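Side-chain contacts in uncharacterized protein (PDB 4R1D), which is probably a lipase of the alpha/beta-hydrolase fold, a calcium-binding effector of a type VI secretion system that is held in complex with its inhibitor protein: residues W136-R141 and R223-N228; D203-G208 and P232-E237; A429-D434 and S504-A509; S492-D497 and G520-G525. All blocks are in the same frame, centred on the assembly; numbering follows the deposited sequence.

Contact 1 of 4, residues W136-R141 and R223-N228; sequences WGKVMR and RDYIEN
A cation-pi pair joins the loop between helices 128-133 and 141-155 to the long helix 215-238, beside edge strand 201-206 of the central parallel sheet. Lys138 and Tyr225 make it, and they reach for each other from opposite directions. The lysine does all its touching with the ammonium group. Lys138 NZ lies 3.8 Å from the centroid of the Tyr225 ring, 34° off the ring normal. It is therefore off-centre, displaced toward one side of the ring. The nearest ring atom is CE1 of Tyr225, 3.3 Å from Lys138 NZ; CZ of the same ring is 3.6 Å from it. The Lys138 chain runs fully extended beyond CG, which lets it span the gap between two backbones whose nearest CA atoms, those of Lys138 and Tyr225, are 12.8 Å apart. On the helix side, CG of Tyr225 is anti to its backbone N (chi1 173°), and this swings the ring out toward the loop. NZ also donates a hydrogen bond to the backbone O of Cys206 in strand 201-206. Nearby, Trp136 NE1 bonds to the backbone O of Val204 in the same strand. The ammonium group thus has a carbonyl and a pi system as partners. Its positive charge is probably stabilised by both, with the carbonyl as the stronger polar partner and the ring as an electrostatic supplement.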
loop_
_atom_site.group_PDB
_atom_site.type_symbol
_atom_site.label_atom_id
_atom_site.label_comp_id
_atom_site.label_asym_id
_atom_site.label_seq_id
_atom_site.Cartn_x
_atom_site.Cartn_y
_atom_site.Cartn_z
ATOM N N TRP A 136 12.792 0.361 -11.549
ATOM C CA TRP A 136 12.407 -1.046 -11.485
ATOM C C TRP A 136 12.556 -1.633 -10.077
ATOM O O TRP A 136 12.026 -2.701 -9.798
ATOM C CB TRP A 136 13.212 -1.884 -12.474
ATOM C CG TRP A 136 12.952 -1.582 -13.928
ATOM C CD1 TRP A 136 12.389 -0.454 -14.467
ATOM C CD2 TRP A 136 13.272 -2.435 -15.023
ATOM N NE1 TRP A 136 12.328 -0.572 -15.845
ATOM C CE2 TRP A 136 12.867 -1.778 -16.205
ATOM C CE3 TRP A 136 13.857 -3.698 -15.119
ATOM C CZ2 TRP A 136 13.039 -2.342 -17.468
ATOM C CZ3 TRP A 136 14.023 -4.260 -16.376
ATOM C CH2 TRP A 136 13.618 -3.579 -17.531
ATOM N N GLY A 137 13.272 -0.926 -9.198
ATOM C CA GLY A 137 13.439 -1.380 -7.829
ATOM C C GLY A 137 12.324 -0.881 -6.925
ATOM O O GLY A 137 12.399 -1.003 -5.708
ATOM N N LYS A 138 11.297 -0.295 -7.526
ATOM C CA LYS A 138 10.145 0.199 -6.775
ATOM C C LYS A 138 9.111 -0.880 -6.509
ATOM O O LYS A 138 8.227 -0.691 -5.676
ATOM C CB LYS A 138 9.423 1.277 -7.574
ATOM C CG LYS A 138 10.122 2.610 -7.659
ATOM C CD LYS A 138 9.418 3.468 -8.686
ATOM C CE LYS A 138 10.198 4.755 -8.976
ATOM N NZ LYS A 138 9.482 5.616 -9.966
ATOM N N VAL A 139 9.186 -1.982 -7.249
ATOM C CA VAL A 139 8.088 -2.952 -7.275
ATOM C C VAL A 139 8.530 -4.397 -7.039
ATOM O O VAL A 139 9.708 -4.730 -7.181
ATOM C CB VAL A 139 7.307 -2.881 -8.608
ATOM C CG1 VAL A 139 6.679 -1.514 -8.776
ATOM C CG2 VAL A 139 8.224 -3.214 -9.781
ATOM N N MET A 140 7.567 -5.251 -6.691
ATOM C CA MET A 140 7.838 -6.657 -6.406
ATOM C C MET A 140 8.631 -7.289 -7.555
ATOM O O MET A 140 8.203 -7.277 -8.716
ATOM C CB MET A 140 6.523 -7.401 -6.176
ATOM C CG MET A 140 6.681 -8.812 -5.658
ATOM S SD MET A 140 5.062 -9.524 -5.300
ATOM C CE MET A 140 5.560 -11.101 -4.621
ATOM N N ARG A 141 9.794 -7.835 -7.230
ATOM C CA ARG A 141 10.719 -8.249 -8.282
ATOM C C ARG A 141 10.207 -9.393 -9.160
ATOM O O ARG A 141 10.143 -9.261 -10.379
ATOM C CB ARG A 141 12.090 -8.605 -7.708
ATOM C CG ARG A 141 12.992 -9.160 -8.784
ATOM C CD ARG A 141 14.438 -8.860 -8.532
ATOM N NE ARG A 141 14.848 -9.199 -7.183
ATOM C CZ ARG A 141 14.753 -10.406 -6.638
ATOM N NH1 ARG A 141 14.231 -11.411 -7.320
ATOM N NH2 ARG A 141 15.179 -10.599 -5.397
ATOM N N ARG A 223 1.203 11.096 -12.969
ATOM C CA ARG A 223 1.343 12.264 -13.831
ATOM C C ARG A 223 2.659 12.969 -13.509
ATOM O O ARG A 223 3.477 13.233 -14.400
ATOM C CB ARG A 223 0.165 13.229 -13.644
ATOM C CG ARG A 223 0.213 14.448 -14.575
ATOM C CD ARG A 223 0.107 15.768 -13.823
ATOM N NE ARG A 223 0.597 16.879 -14.641
ATOM C CZ ARG A 223 1.761 17.501 -14.445
ATOM N NH1 ARG A 223 2.553 17.142 -13.442
ATOM N NH2 ARG A 223 2.128 18.498 -15.242
ATOM N N ASP A 224 2.887 13.256 -12.231
ATOM C CA ASP A 224 4.106 13.977 -11.863
ATOM C C ASP A 224 5.362 13.201 -12.267
ATOM O O ASP A 224 6.344 13.790 -12.731
ATOM C CB ASP A 224 4.137 14.304 -10.366
ATOM C CG ASP A 224 3.083 15.329 -9.962
ATOM O OD1 ASP A 224 2.504 16.008 -10.844
ATOM O OD2 ASP A 224 2.834 15.459 -8.746
ATOM N N TYR A 225 5.321 11.878 -12.094
ATOM C CA TYR A 225 6.444 11.022 -12.431
ATOM C C TYR A 225 6.749 11.141 -13.920
ATOM O O TYR A 225 7.900 11.340 -14.312
ATOM C CB TYR A 225 6.129 9.560 -12.057
ATOM C CG TYR A 225 7.156 8.560 -12.512
ATOM C CD1 TYR A 225 8.472 8.642 -12.083
ATOM C CD2 TYR A 225 6.808 7.517 -13.366
ATOM C CE1 TYR A 225 9.413 7.723 -12.490
ATOM C CE2 TYR A 225 7.739 6.594 -13.775
ATOM C CZ TYR A 225 9.035 6.695 -13.345
ATOM O OH TYR A 225 9.970 5.771 -13.740
ATOM N N ILE A 226 5.720 11.032 -14.752
ATOM C CA ILE A 226 5.925 11.133 -16.197
ATOM C C ILE A 226 6.439 12.525 -16.583
ATOM O O ILE A 226 7.420 12.646 -17.305
ATOM C CB ILE A 226 4.628 10.832 -16.973
ATOM C CG1 ILE A 226 4.173 9.391 -16.729
ATOM C CG2 ILE A 226 4.810 11.081 -18.465
ATOM C CD1 ILE A 226 2.725 9.156 -17.113
ATOM N N GLU A 227 5.780 13.568 -16.090
ATOM C CA GLU A 227 6.090 14.935 -16.511
ATOM C C GLU A 227 7.402 15.466 -15.934
ATOM O O GLU A 227 8.080 16.288 -16.564
ATOM C CB GLU A 227 4.938 15.888 -16.158
ATOM C CG GLU A 227 3.600 15.538 -16.815
ATOM C CD GLU A 227 3.634 15.647 -18.333
ATOM O OE1 GLU A 227 4.263 16.600 -18.845
ATOM O OE2 GLU A 227 3.033 14.783 -19.016
ATOM N N ASN A 228 7.762 15.001 -14.744
ATOM C CA ASN A 228 8.902 15.567 -14.033
ATOM C C ASN A 228 10.128 14.660 -13.943
ATOM O O ASN A 228 11.220 15.129 -13.633
ATOM C CB ASN A 228 8.486 16.068 -12.644
ATOM C CG ASN A 228 7.381 17.105 -12.702
ATOM O OD1 ASN A 228 7.271 17.873 -13.661
ATOM N ND2 ASN A 228 6.547 17.127 -11.672
#

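Contact 2 of 4, residues D203-G208 and P232-E237; sequences DVWCAG and PFYQKE. With CA (calcium ion), chain C.
The hydroxyl of Tyr234 lies between Asp203 and Trp205 and bonds to both. The Asp203 carboxylate is nearly coplanar with the tyrosine ring, 18° apart. Tyr234 OH donates a very short hydrogen bond of 2.5 Å to OD2 of Asp203, which sits at the ring edge. Trp205 and Tyr234 run alongside each other with opposed directions, and the two rings meet rim to rim with planes at 69°. The indole NE1 of Trp205 points at OH of Tyr234, 2.9 Å away and in the indole plane, in a nearly straight bond (165°). The hydroxyl is thus donor to one residue and acceptor from the other, which should fix its proton direction. Phe233 crosses Trp205 at about a right angle. The indole presents its CZ2-CH2 edge toward the phenylalanine face in an offset edge-to-face pair. Trp205 CZ2 comes 3.8 Å from Phe233 CD2. The other carboxylate oxygen, Asp203 OD1, binds the calcium ion at 2.5 Å. Glu152, Asp156, the backbone O of Phe202 and two waters also bind the metal. Tyr234 is therefore a second-shell residue, and its bond to OD2 probably steadies the carboxylate that holds the calcium ion. The contact ties strand 201-206, an outermost strand of the parallel sheet, to the C-terminal part of helix 215-238. Strand 48-54 lies next to it in the sheet and packs on both Trp205 and Tyr234, while helix 141-155 covers Val204.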
loop_
_atom_site.group_PDB
_atom_site.type_symbol
_atom_site.label_atom_id
_atom_site.label_comp_id
_atom_site.label_asym_id
_atom_site.label_seq_id
_atom_site.Cartn_x
_atom_site.Cartn_y
_atom_site.Cartn_z
ATOM N N ASP A 203 11.338 2.565 -24.140
ATOM C CA ASP A 203 12.021 2.343 -22.864
ATOM C C ASP A 203 10.948 2.145 -21.796
ATOM O O ASP A 203 9.988 2.916 -21.741
ATOM C CB ASP A 203 12.828 3.576 -22.461
ATOM C CG ASP A 203 14.104 3.754 -23.268
ATOM O OD1 ASP A 203 14.669 2.758 -23.761
ATOM O OD2 ASP A 203 14.561 4.912 -23.377
ATOM N N VAL A 204 11.116 1.139 -20.946
ATOM C CA VAL A 204 10.121 0.869 -19.902
ATOM C C VAL A 204 10.500 1.566 -18.598
ATOM O O VAL A 204 11.573 1.314 -18.050
ATOM C CB VAL A 204 10.000 -0.634 -19.619
ATOM C CG1 VAL A 204 8.940 -0.891 -18.539
ATOM C CG2 VAL A 204 9.654 -1.408 -20.919
ATOM N N TRP A 205 9.604 2.420 -18.105
ATOM C CA TRP A 205 9.795 3.129 -16.845
ATOM C C TRP A 205 8.758 2.605 -15.866
ATOM O O TRP A 205 7.661 2.241 -16.268
ATOM C CB TRP A 205 9.597 4.632 -17.043
ATOM C CG TRP A 205 10.651 5.240 -17.909
ATOM C CD1 TRP A 205 10.747 5.145 -19.267
ATOM C CD2 TRP A 205 11.762 6.040 -17.479
ATOM N NE1 TRP A 205 11.849 5.845 -19.711
ATOM C CE2 TRP A 205 12.493 6.393 -18.632
ATOM C CE3 TRP A 205 12.211 6.488 -16.230
ATOM C CZ2 TRP A 205 13.643 7.183 -18.578
ATOM C CZ3 TRP A 205 13.357 7.270 -16.174
ATOM C CH2 TRP A 205 14.065 7.602 -17.344
ATOM N N CYS A 206 9.109 2.561 -14.588
ATOM C CA CYS A 206 8.267 1.902 -13.595
ATOM C C CYS A 206 7.612 2.910 -12.661
ATOM O O CYS A 206 8.277 3.485 -11.795
ATOM C CB CYS A 206 9.100 0.933 -12.772
ATOM S SG CYS A 206 8.129 -0.093 -11.636
ATOM N N ALA A 207 6.310 3.109 -12.838
ATOM C CA ALA A 207 5.576 4.083 -12.040
ATOM C C ALA A 207 5.004 3.471 -10.772
ATOM O O ALA A 207 3.785 3.410 -10.591
ATOM C CB ALA A 207 4.467 4.721 -12.869
ATOM N N GLY A 208 5.881 3.014 -9.886
ATOM C CA GLY A 208 5.423 2.540 -8.586
ATOM C C GLY A 208 4.652 3.652 -7.886
ATOM O O GLY A 208 4.893 4.843 -8.134
ATOM N N PRO A 232 11.758 14.649 -18.714
ATOM C CA PRO A 232 12.993 15.443 -18.644
ATOM C C PRO A 232 14.251 14.628 -18.945
ATOM O O PRO A 232 15.222 15.171 -19.463
ATOM C CB PRO A 232 12.991 15.959 -17.203
ATOM C CG PRO A 232 11.525 16.124 -16.897
ATOM C CD PRO A 232 10.874 14.908 -17.564
ATOM N N PHE A 233 14.251 13.337 -18.637
ATOM C CA PHE A 233 15.381 12.524 -19.063
ATOM C C PHE A 233 15.586 12.628 -20.580
ATOM O O PHE A 233 16.713 12.801 -21.041
ATOM C CB PHE A 233 15.225 11.057 -18.646
ATOM C CG PHE A 233 16.258 10.147 -19.261
ATOM C CD1 PHE A 233 17.495 9.971 -18.657
ATOM C CD2 PHE A 233 16.002 9.485 -20.453
ATOM C CE1 PHE A 233 18.455 9.144 -19.222
ATOM C CE2 PHE A 233 16.961 8.653 -21.025
ATOM C CZ PHE A 233 18.190 8.484 -20.408
ATOM N N TYR A 234 14.507 12.515 -21.355
ATOM C CA TYR A 234 14.627 12.572 -22.815
ATOM C C TYR A 234 14.927 13.989 -23.297
ATOM O O TYR A 234 15.668 14.173 -24.266
ATOM C CB TYR A 234 13.389 11.990 -23.511
ATOM C CG TYR A 234 13.257 10.523 -23.214
ATOM C CD1 TYR A 234 14.069 9.591 -23.852
ATOM C CD2 TYR A 234 12.365 10.066 -22.254
ATOM C CE1 TYR A 234 13.975 8.242 -23.557
ATOM C CE2 TYR A 234 12.272 8.728 -21.953
ATOM C CZ TYR A 234 13.070 7.823 -22.603
ATOM O OH TYR A 234 12.962 6.485 -22.292
ATOM N N GLN A 235 14.380 14.986 -22.609
ATOM C CA GLN A 235 14.705 16.372 -22.953
ATOM C C GLN A 235 16.220 16.541 -22.943
ATOM O O GLN A 235 16.808 17.034 -23.908
ATOM C CB GLN A 235 14.060 17.366 -21.982
ATOM C CG GLN A 235 14.250 18.840 -22.376
ATOM C CD GLN A 235 15.692 19.321 -22.228
ATOM O OE1 GLN A 235 16.317 19.131 -21.184
ATOM N NE2 GLN A 235 16.228 19.937 -23.285
ATOM N N LYS A 236 16.847 16.106 -21.855
ATOM C CA LYS A 236 18.285 16.261 -21.691
ATOM C C LYS A 236 19.076 15.342 -22.611
ATOM O O LYS A 236 20.045 15.760 -23.238
ATOM C CB LYS A 236 18.685 16.005 -20.238
ATOM C CG LYS A 236 20.185 15.985 -20.028
ATOM C CD LYS A 236 20.581 16.737 -18.768
ATOM C CE LYS A 236 22.055 17.127 -18.818
ATOM N NZ LYS A 236 22.363 18.280 -17.925
ATOM N N GLU A 237 18.668 14.083 -22.680
ATOM C CA GLU A 237 19.416 13.081 -23.426
ATOM C C GLU A 237 19.362 13.336 -24.929
ATOM O O GLU A 237 20.356 13.162 -25.636
ATOM C CB GLU A 237 18.885 11.678 -23.113
ATOM C CG GLU A 237 19.720 10.547 -23.705
ATOM C CD GLU A 237 21.103 10.457 -23.085
ATOM O OE1 GLU A 237 21.209 10.575 -21.844
ATOM O OE2 GLU A 237 22.081 10.271 -23.841
HETATM CA CA CA C . 14.893 0.511 -24.759
HETATM O O HOH W 1 17.210 0.754 -23.665
HETATM O O HOH W 2 16.106 1.965 -26.596
#

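Contact 3 of 4, residues A429-D434 and S504-A509; sequences AHYGAD and SGQAPA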
loop_
_atom_site.group_PDB
_atom_site.type_symbol
_atom_site.label_atom_id
_atom_site.label_comp_id
_atom_site.label_asym_id
_atom_site.label_seq_id
_atom_site.Cartn_x
_atom_site.Cartn_y
_atom_site.Cartn_z
ATOM N N ALA A 429 -7.245 -4.701 -23.092
ATOM C CA ALA A 429 -7.308 -5.308 -21.772
ATOM C C ALA A 429 -7.173 -6.829 -21.863
ATOM O O ALA A 429 -7.639 -7.436 -22.821
ATOM C CB ALA A 429 -8.627 -4.938 -21.116
ATOM N N HIS A 430 -6.535 -7.441 -20.868
ATOM C CA HIS A 430 -6.553 -8.900 -20.750
ATOM C C HIS A 430 -6.819 -9.283 -19.292
ATOM O O HIS A 430 -6.525 -8.522 -18.372
ATOM C CB HIS A 430 -5.254 -9.542 -21.282
ATOM C CG HIS A 430 -4.031 -9.157 -20.505
ATOM N ND1 HIS A 430 -3.266 -8.053 -20.820
ATOM C CD2 HIS A 430 -3.462 -9.712 -19.408
ATOM C CE1 HIS A 430 -2.272 -7.949 -19.951
ATOM N NE2 HIS A 430 -2.371 -8.940 -19.083
ATOM N N TYR A 431 -7.410 -10.446 -19.076
ATOM C CA TYR A 431 -7.754 -10.849 -17.724
ATOM C C TYR A 431 -7.895 -12.367 -17.639
ATOM O O TYR A 431 -8.034 -13.038 -18.661
ATOM C CB TYR A 431 -9.045 -10.152 -17.268
ATOM C CG TYR A 431 -10.252 -10.467 -18.128
ATOM C CD1 TYR A 431 -10.382 -9.929 -19.404
ATOM C CD2 TYR A 431 -11.261 -11.309 -17.662
ATOM C CE1 TYR A 431 -11.490 -10.222 -20.200
ATOM C CE2 TYR A 431 -12.365 -11.597 -18.441
ATOM C CZ TYR A 431 -12.477 -11.053 -19.703
ATOM O OH TYR A 431 -13.582 -11.347 -20.482
ATOM N N GLY A 432 -7.828 -12.889 -16.419
ATOM C CA GLY A 432 -7.946 -14.318 -16.168
ATOM C C GLY A 432 -9.377 -14.680 -15.821
ATOM O O GLY A 432 -9.952 -14.154 -14.865
ATOM N N ALA A 433 -9.952 -15.579 -16.612
ATOM C CA ALA A 433 -11.323 -16.002 -16.421
ATOM C C ALA A 433 -11.350 -17.520 -16.431
ATOM O O ALA A 433 -11.513 -18.139 -17.479
ATOM C CB ALA A 433 -12.192 -15.461 -17.525
ATOM N N ASP A 434 -11.182 -18.116 -15.260
ATOM C CA ASP A 434 -11.028 -19.560 -15.192
ATOM C C ASP A 434 -11.839 -20.113 -14.048
ATOM O O ASP A 434 -11.729 -19.653 -12.908
ATOM C CB ASP A 434 -9.560 -19.931 -15.018
ATOM C CG ASP A 434 -9.282 -21.374 -15.377
ATOM O OD1 ASP A 434 -9.661 -22.268 -14.595
ATOM O OD2 ASP A 434 -8.685 -21.622 -16.446
ATOM N N SER A 504 -15.724 -8.946 -12.593
ATOM C CA SER A 504 -15.014 -7.665 -12.624
ATOM C C SER A 504 -13.996 -7.645 -13.773
ATOM O O SER A 504 -13.837 -6.640 -14.465
ATOM C CB SER A 504 -14.327 -7.453 -11.259
ATOM O OG SER A 504 -13.510 -6.277 -11.224
ATOM N N GLY A 505 -13.307 -8.757 -13.982
ATOM C CA GLY A 505 -12.346 -8.829 -15.071
ATOM C C GLY A 505 -12.939 -8.537 -16.448
ATOM O O GLY A 505 -12.279 -7.961 -17.310
ATOM N N GLN A 506 -14.190 -8.934 -16.661
ATOM C CA GLN A 506 -14.817 -8.741 -17.964
ATOM C C GLN A 506 -15.567 -7.405 -18.081
ATOM O O GLN A 506 -16.166 -7.125 -19.114
ATOM C CB GLN A 506 -15.748 -9.916 -18.300
ATOM C CG GLN A 506 -17.053 -9.871 -17.520
ATOM C CD GLN A 506 -17.968 -11.048 -17.826
ATOM O OE1 GLN A 506 -17.646 -11.907 -18.644
ATOM N NE2 GLN A 506 -19.112 -11.087 -17.163
ATOM N N ALA A 507 -15.531 -6.571 -17.040
ATOM C CA ALA A 507 -16.258 -5.298 -17.103
ATOM C C ALA A 507 -15.797 -4.392 -18.248
ATOM O O ALA A 507 -16.624 -3.762 -18.918
ATOM C CB ALA A 507 -16.218 -4.559 -15.758
ATOM N N PRO A 508 -14.472 -4.304 -18.476
ATOM C CA PRO A 508 -14.010 -3.476 -19.595
ATOM C C PRO A 508 -14.581 -3.951 -20.940
ATOM O O PRO A 508 -14.983 -3.124 -21.755
ATOM C CB PRO A 508 -12.490 -3.642 -19.542
ATOM C CG PRO A 508 -12.201 -3.862 -18.053
ATOM C CD PRO A 508 -13.355 -4.760 -17.621
ATOM N N ALA A 509 -14.628 -5.259 -21.166
ATOM C CA ALA A 509 -15.218 -5.774 -22.400
ATOM C C ALA A 509 -16.680 -5.339 -22.486
ATOM O O ALA A 509 -17.134 -4.860 -23.520
ATOM C CB ALA A 509 -15.098 -7.289 -22.475
#
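Strand 427-432 passes the break between the short helices 502-505 and 507-510, and the closest CA atoms, those of Tyr431 and Gly505, are 5.7 Å apart. The Tyr431 ring lies against the backbone of this break. Gly505 O sits over the centre of one ring face, 3.3 Å from Tyr431 CG. Gln506 N lies over the same face but nearer the rim, 3.7 Å from Tyr431 CE2. The peptide joining Gly505 and Gln506 therefore covers the ring. Tyr431 has CG between its backbone N and carbonyl carbon (chi1 60°), which turns the ring toward the helices. Further out, Tyr431 OH is 3.4 Å from Gln506 CB, and the Gln506 chain then extends away. Gly505 has no side chain, so its backbone can lie directly against the ring. At the other end of the contact, Ala429 CB meets Pro508 CB at 4.4 Å, a looser apolar touch. The polar ends are satisfied outside the two segments. Tyr431 OH hydrogen-bonds to Glu182 and Arg518, while Gln506 bonds to Arg518 through OE1 and to Ser492 through NE2. Arg518 thus links the two side chains. Across the two segments the contact is van der Waals packing, mainly of a peptide on a ring. The hydroxyl bonds hold the buried ring at its far end and probably limit its movement over that peptide.

Contact 4 of 4, residues S492-D497 and G520-G525; sequences SGSGGD and GSKGKG
Lys522 makes the tight part of this contact by laying the end of its side chain across Ser492 and Ser494. Lys522 NZ donates a hydrogen bond of 2.8 Å to Ser494 OG. The carbon chain is close as well: Lys522 CD is 3.2 Å from Ser494 O, and Lys522 CE is 3.3 Å from Ser492 O. The chain is extended at chi2, then bends at chi3 (70°) and chi4 (63°), which folds the ammonium group back onto the serine hydroxyl. Both segments are loops. Residues 492-497 come before helix 502-505. The loop 520-525 follows strand 515-519, an outermost strand of the central parallel sheet. A type I beta turn from Gly520 to Gly523 holds Lys522 at its third position. Asp435 completes the polar group: its carboxylate forms a salt bridge with Lys522 NZ and is hydrogen-bonded to Ser494 OG. The shared carboxylate probably stabilises the lysine charge. The other side is looser. Ser492 takes part through its backbone O; its side chain stays clear of residues 520-525, and its hydroxyl bonds to Gln506. The contact lies at the surface, and Ser492, Ser494 and Lys522 all remain partly exposed.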
loop_
_atom_site.group_PDB
_atom_site.type_symbol
_atom_site.label_atom_id
_atom_site.label_comp_id
_atom_site.label_asym_id
_atom_site.label_seq_id
_atom_site.Cartn_x
_atom_site.Cartn_y
_atom_site.Cartn_z
ATOM N N SER A 492 -21.497 -16.107 -16.902
ATOM C CA SER A 492 -20.311 -15.569 -17.565
ATOM C C SER A 492 -19.312 -14.980 -16.574
ATOM O O SER A 492 -18.144 -14.814 -16.911
ATOM C CB SER A 492 -20.685 -14.507 -18.602
ATOM O OG SER A 492 -21.117 -13.303 -17.986
ATOM N N GLY A 493 -19.771 -14.679 -15.365
ATOM C CA GLY A 493 -18.945 -13.993 -14.377
ATOM C C GLY A 493 -18.304 -14.876 -13.317
ATOM O O GLY A 493 -17.627 -14.377 -12.418
ATOM N N SER A 494 -18.490 -16.190 -13.432
ATOM C CA SER A 494 -17.931 -17.132 -12.457
ATOM C C SER A 494 -16.415 -17.264 -12.582
ATOM O O SER A 494 -15.824 -16.861 -13.591
ATOM C CB SER A 494 -18.568 -18.524 -12.618
ATOM O OG SER A 494 -18.193 -19.092 -13.865
ATOM N N GLY A 495 -15.799 -17.854 -11.561
ATOM C CA GLY A 495 -14.353 -18.024 -11.519
ATOM C C GLY A 495 -13.587 -16.703 -11.518
ATOM O O GLY A 495 -14.122 -15.662 -11.150
ATOM N N GLY A 496 -12.336 -16.749 -11.965
ATOM C CA GLY A 496 -11.535 -15.541 -12.070
ATOM C C GLY A 496 -10.063 -15.885 -12.132
ATOM O O GLY A 496 -9.670 -16.854 -12.795
ATOM N N ASP A 497 -9.242 -15.095 -11.446
ATOM C CA ASP A 497 -7.806 -15.350 -11.433
ATOM C C ASP A 497 -7.277 -15.503 -10.008
ATOM O O ASP A 497 -6.084 -15.361 -9.777
ATOM C CB ASP A 497 -7.054 -14.238 -12.182
ATOM C CG ASP A 497 -7.096 -12.903 -11.449
ATOM O OD1 ASP A 497 -7.580 -12.882 -10.304
ATOM O OD2 ASP A 497 -6.633 -11.882 -12.007
ATOM N N GLY A 520 -7.993 -18.214 -20.161
ATOM C CA GLY A 520 -8.390 -19.286 -19.272
ATOM C C GLY A 520 -9.598 -20.057 -19.770
ATOM O O GLY A 520 -10.030 -19.899 -20.911
ATOM N N SER A 521 -10.158 -20.876 -18.885
ATOM C CA SER A 521 -11.182 -21.839 -19.266
ATOM C C SER A 521 -12.454 -21.211 -19.842
ATOM O O SER A 521 -13.161 -21.846 -20.634
ATOM C CB SER A 521 -11.532 -22.716 -18.067
ATOM O OG SER A 521 -12.369 -22.013 -17.163
ATOM N N LYS A 522 -12.760 -19.975 -19.449
ATOM C CA LYS A 522 -13.980 -19.315 -19.918
ATOM C C LYS A 522 -13.790 -18.526 -21.211
ATOM O O LYS A 522 -14.728 -17.920 -21.723
ATOM C CB LYS A 522 -14.570 -18.417 -18.821
ATOM C CG LYS A 522 -14.762 -19.141 -17.493
ATOM C CD LYS A 522 -15.333 -18.233 -16.411
ATOM C CE LYS A 522 -16.799 -17.857 -16.669
ATOM N NZ LYS A 522 -17.691 -19.066 -16.662
ATOM N N GLY A 523 -12.567 -18.522 -21.728
ATOM C CA GLY A 523 -12.284 -17.882 -22.994
ATOM C C GLY A 523 -12.139 -18.907 -24.103
ATOM O O GLY A 523 -12.373 -20.100 -23.885
ATOM N N LYS A 524 -11.748 -18.445 -25.289
ATOM C CA LYS A 524 -11.597 -19.318 -26.452
ATOM C C LYS A 524 -10.235 -19.119 -27.107
ATOM O O LYS A 524 -9.473 -18.234 -26.712
ATOM C CB LYS A 524 -12.684 -19.020 -27.484
ATOM C CG LYS A 524 -14.115 -19.184 -26.975
ATOM C CD LYS A 524 -14.410 -20.632 -26.603
ATOM C CE LYS A 524 -15.827 -20.779 -26.044
ATOM N NZ LYS A 524 -16.138 -22.181 -25.626
ATOM N N GLY A 525 -9.937 -19.927 -28.124
ATOM C CA GLY A 525 -8.724 -19.739 -28.905
ATOM C C GLY A 525 -7.664 -20.806 -28.715
ATOM O O GLY A 525 -7.429 -21.291 -27.609
#

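In the fold
The contacts form two pairs at well-separated places in the fold, near the two edges of the parallel sheet. Contacts 1 and 2 have centres about 9 Å apart and share helix 215-238. Trp136 and Lys138 of contact 1 also bond to strand 201-206 of contact 2. Contacts 3 and 4, with centres about 8 Å apart, are joined by Asp434 to Ser521 and Ala433 to Lys522. Between the pairs, centres are about 25 to 36 Å apart. Within each pair the segments alternate along the chain; the first pair closes before the second opens. Contact 2 alone holds a calcium ligand, Asp203. The first pair packs helix and loop against edge strand 201-206; the second lies at strand 427-432 and the loop after edge strand 515-519.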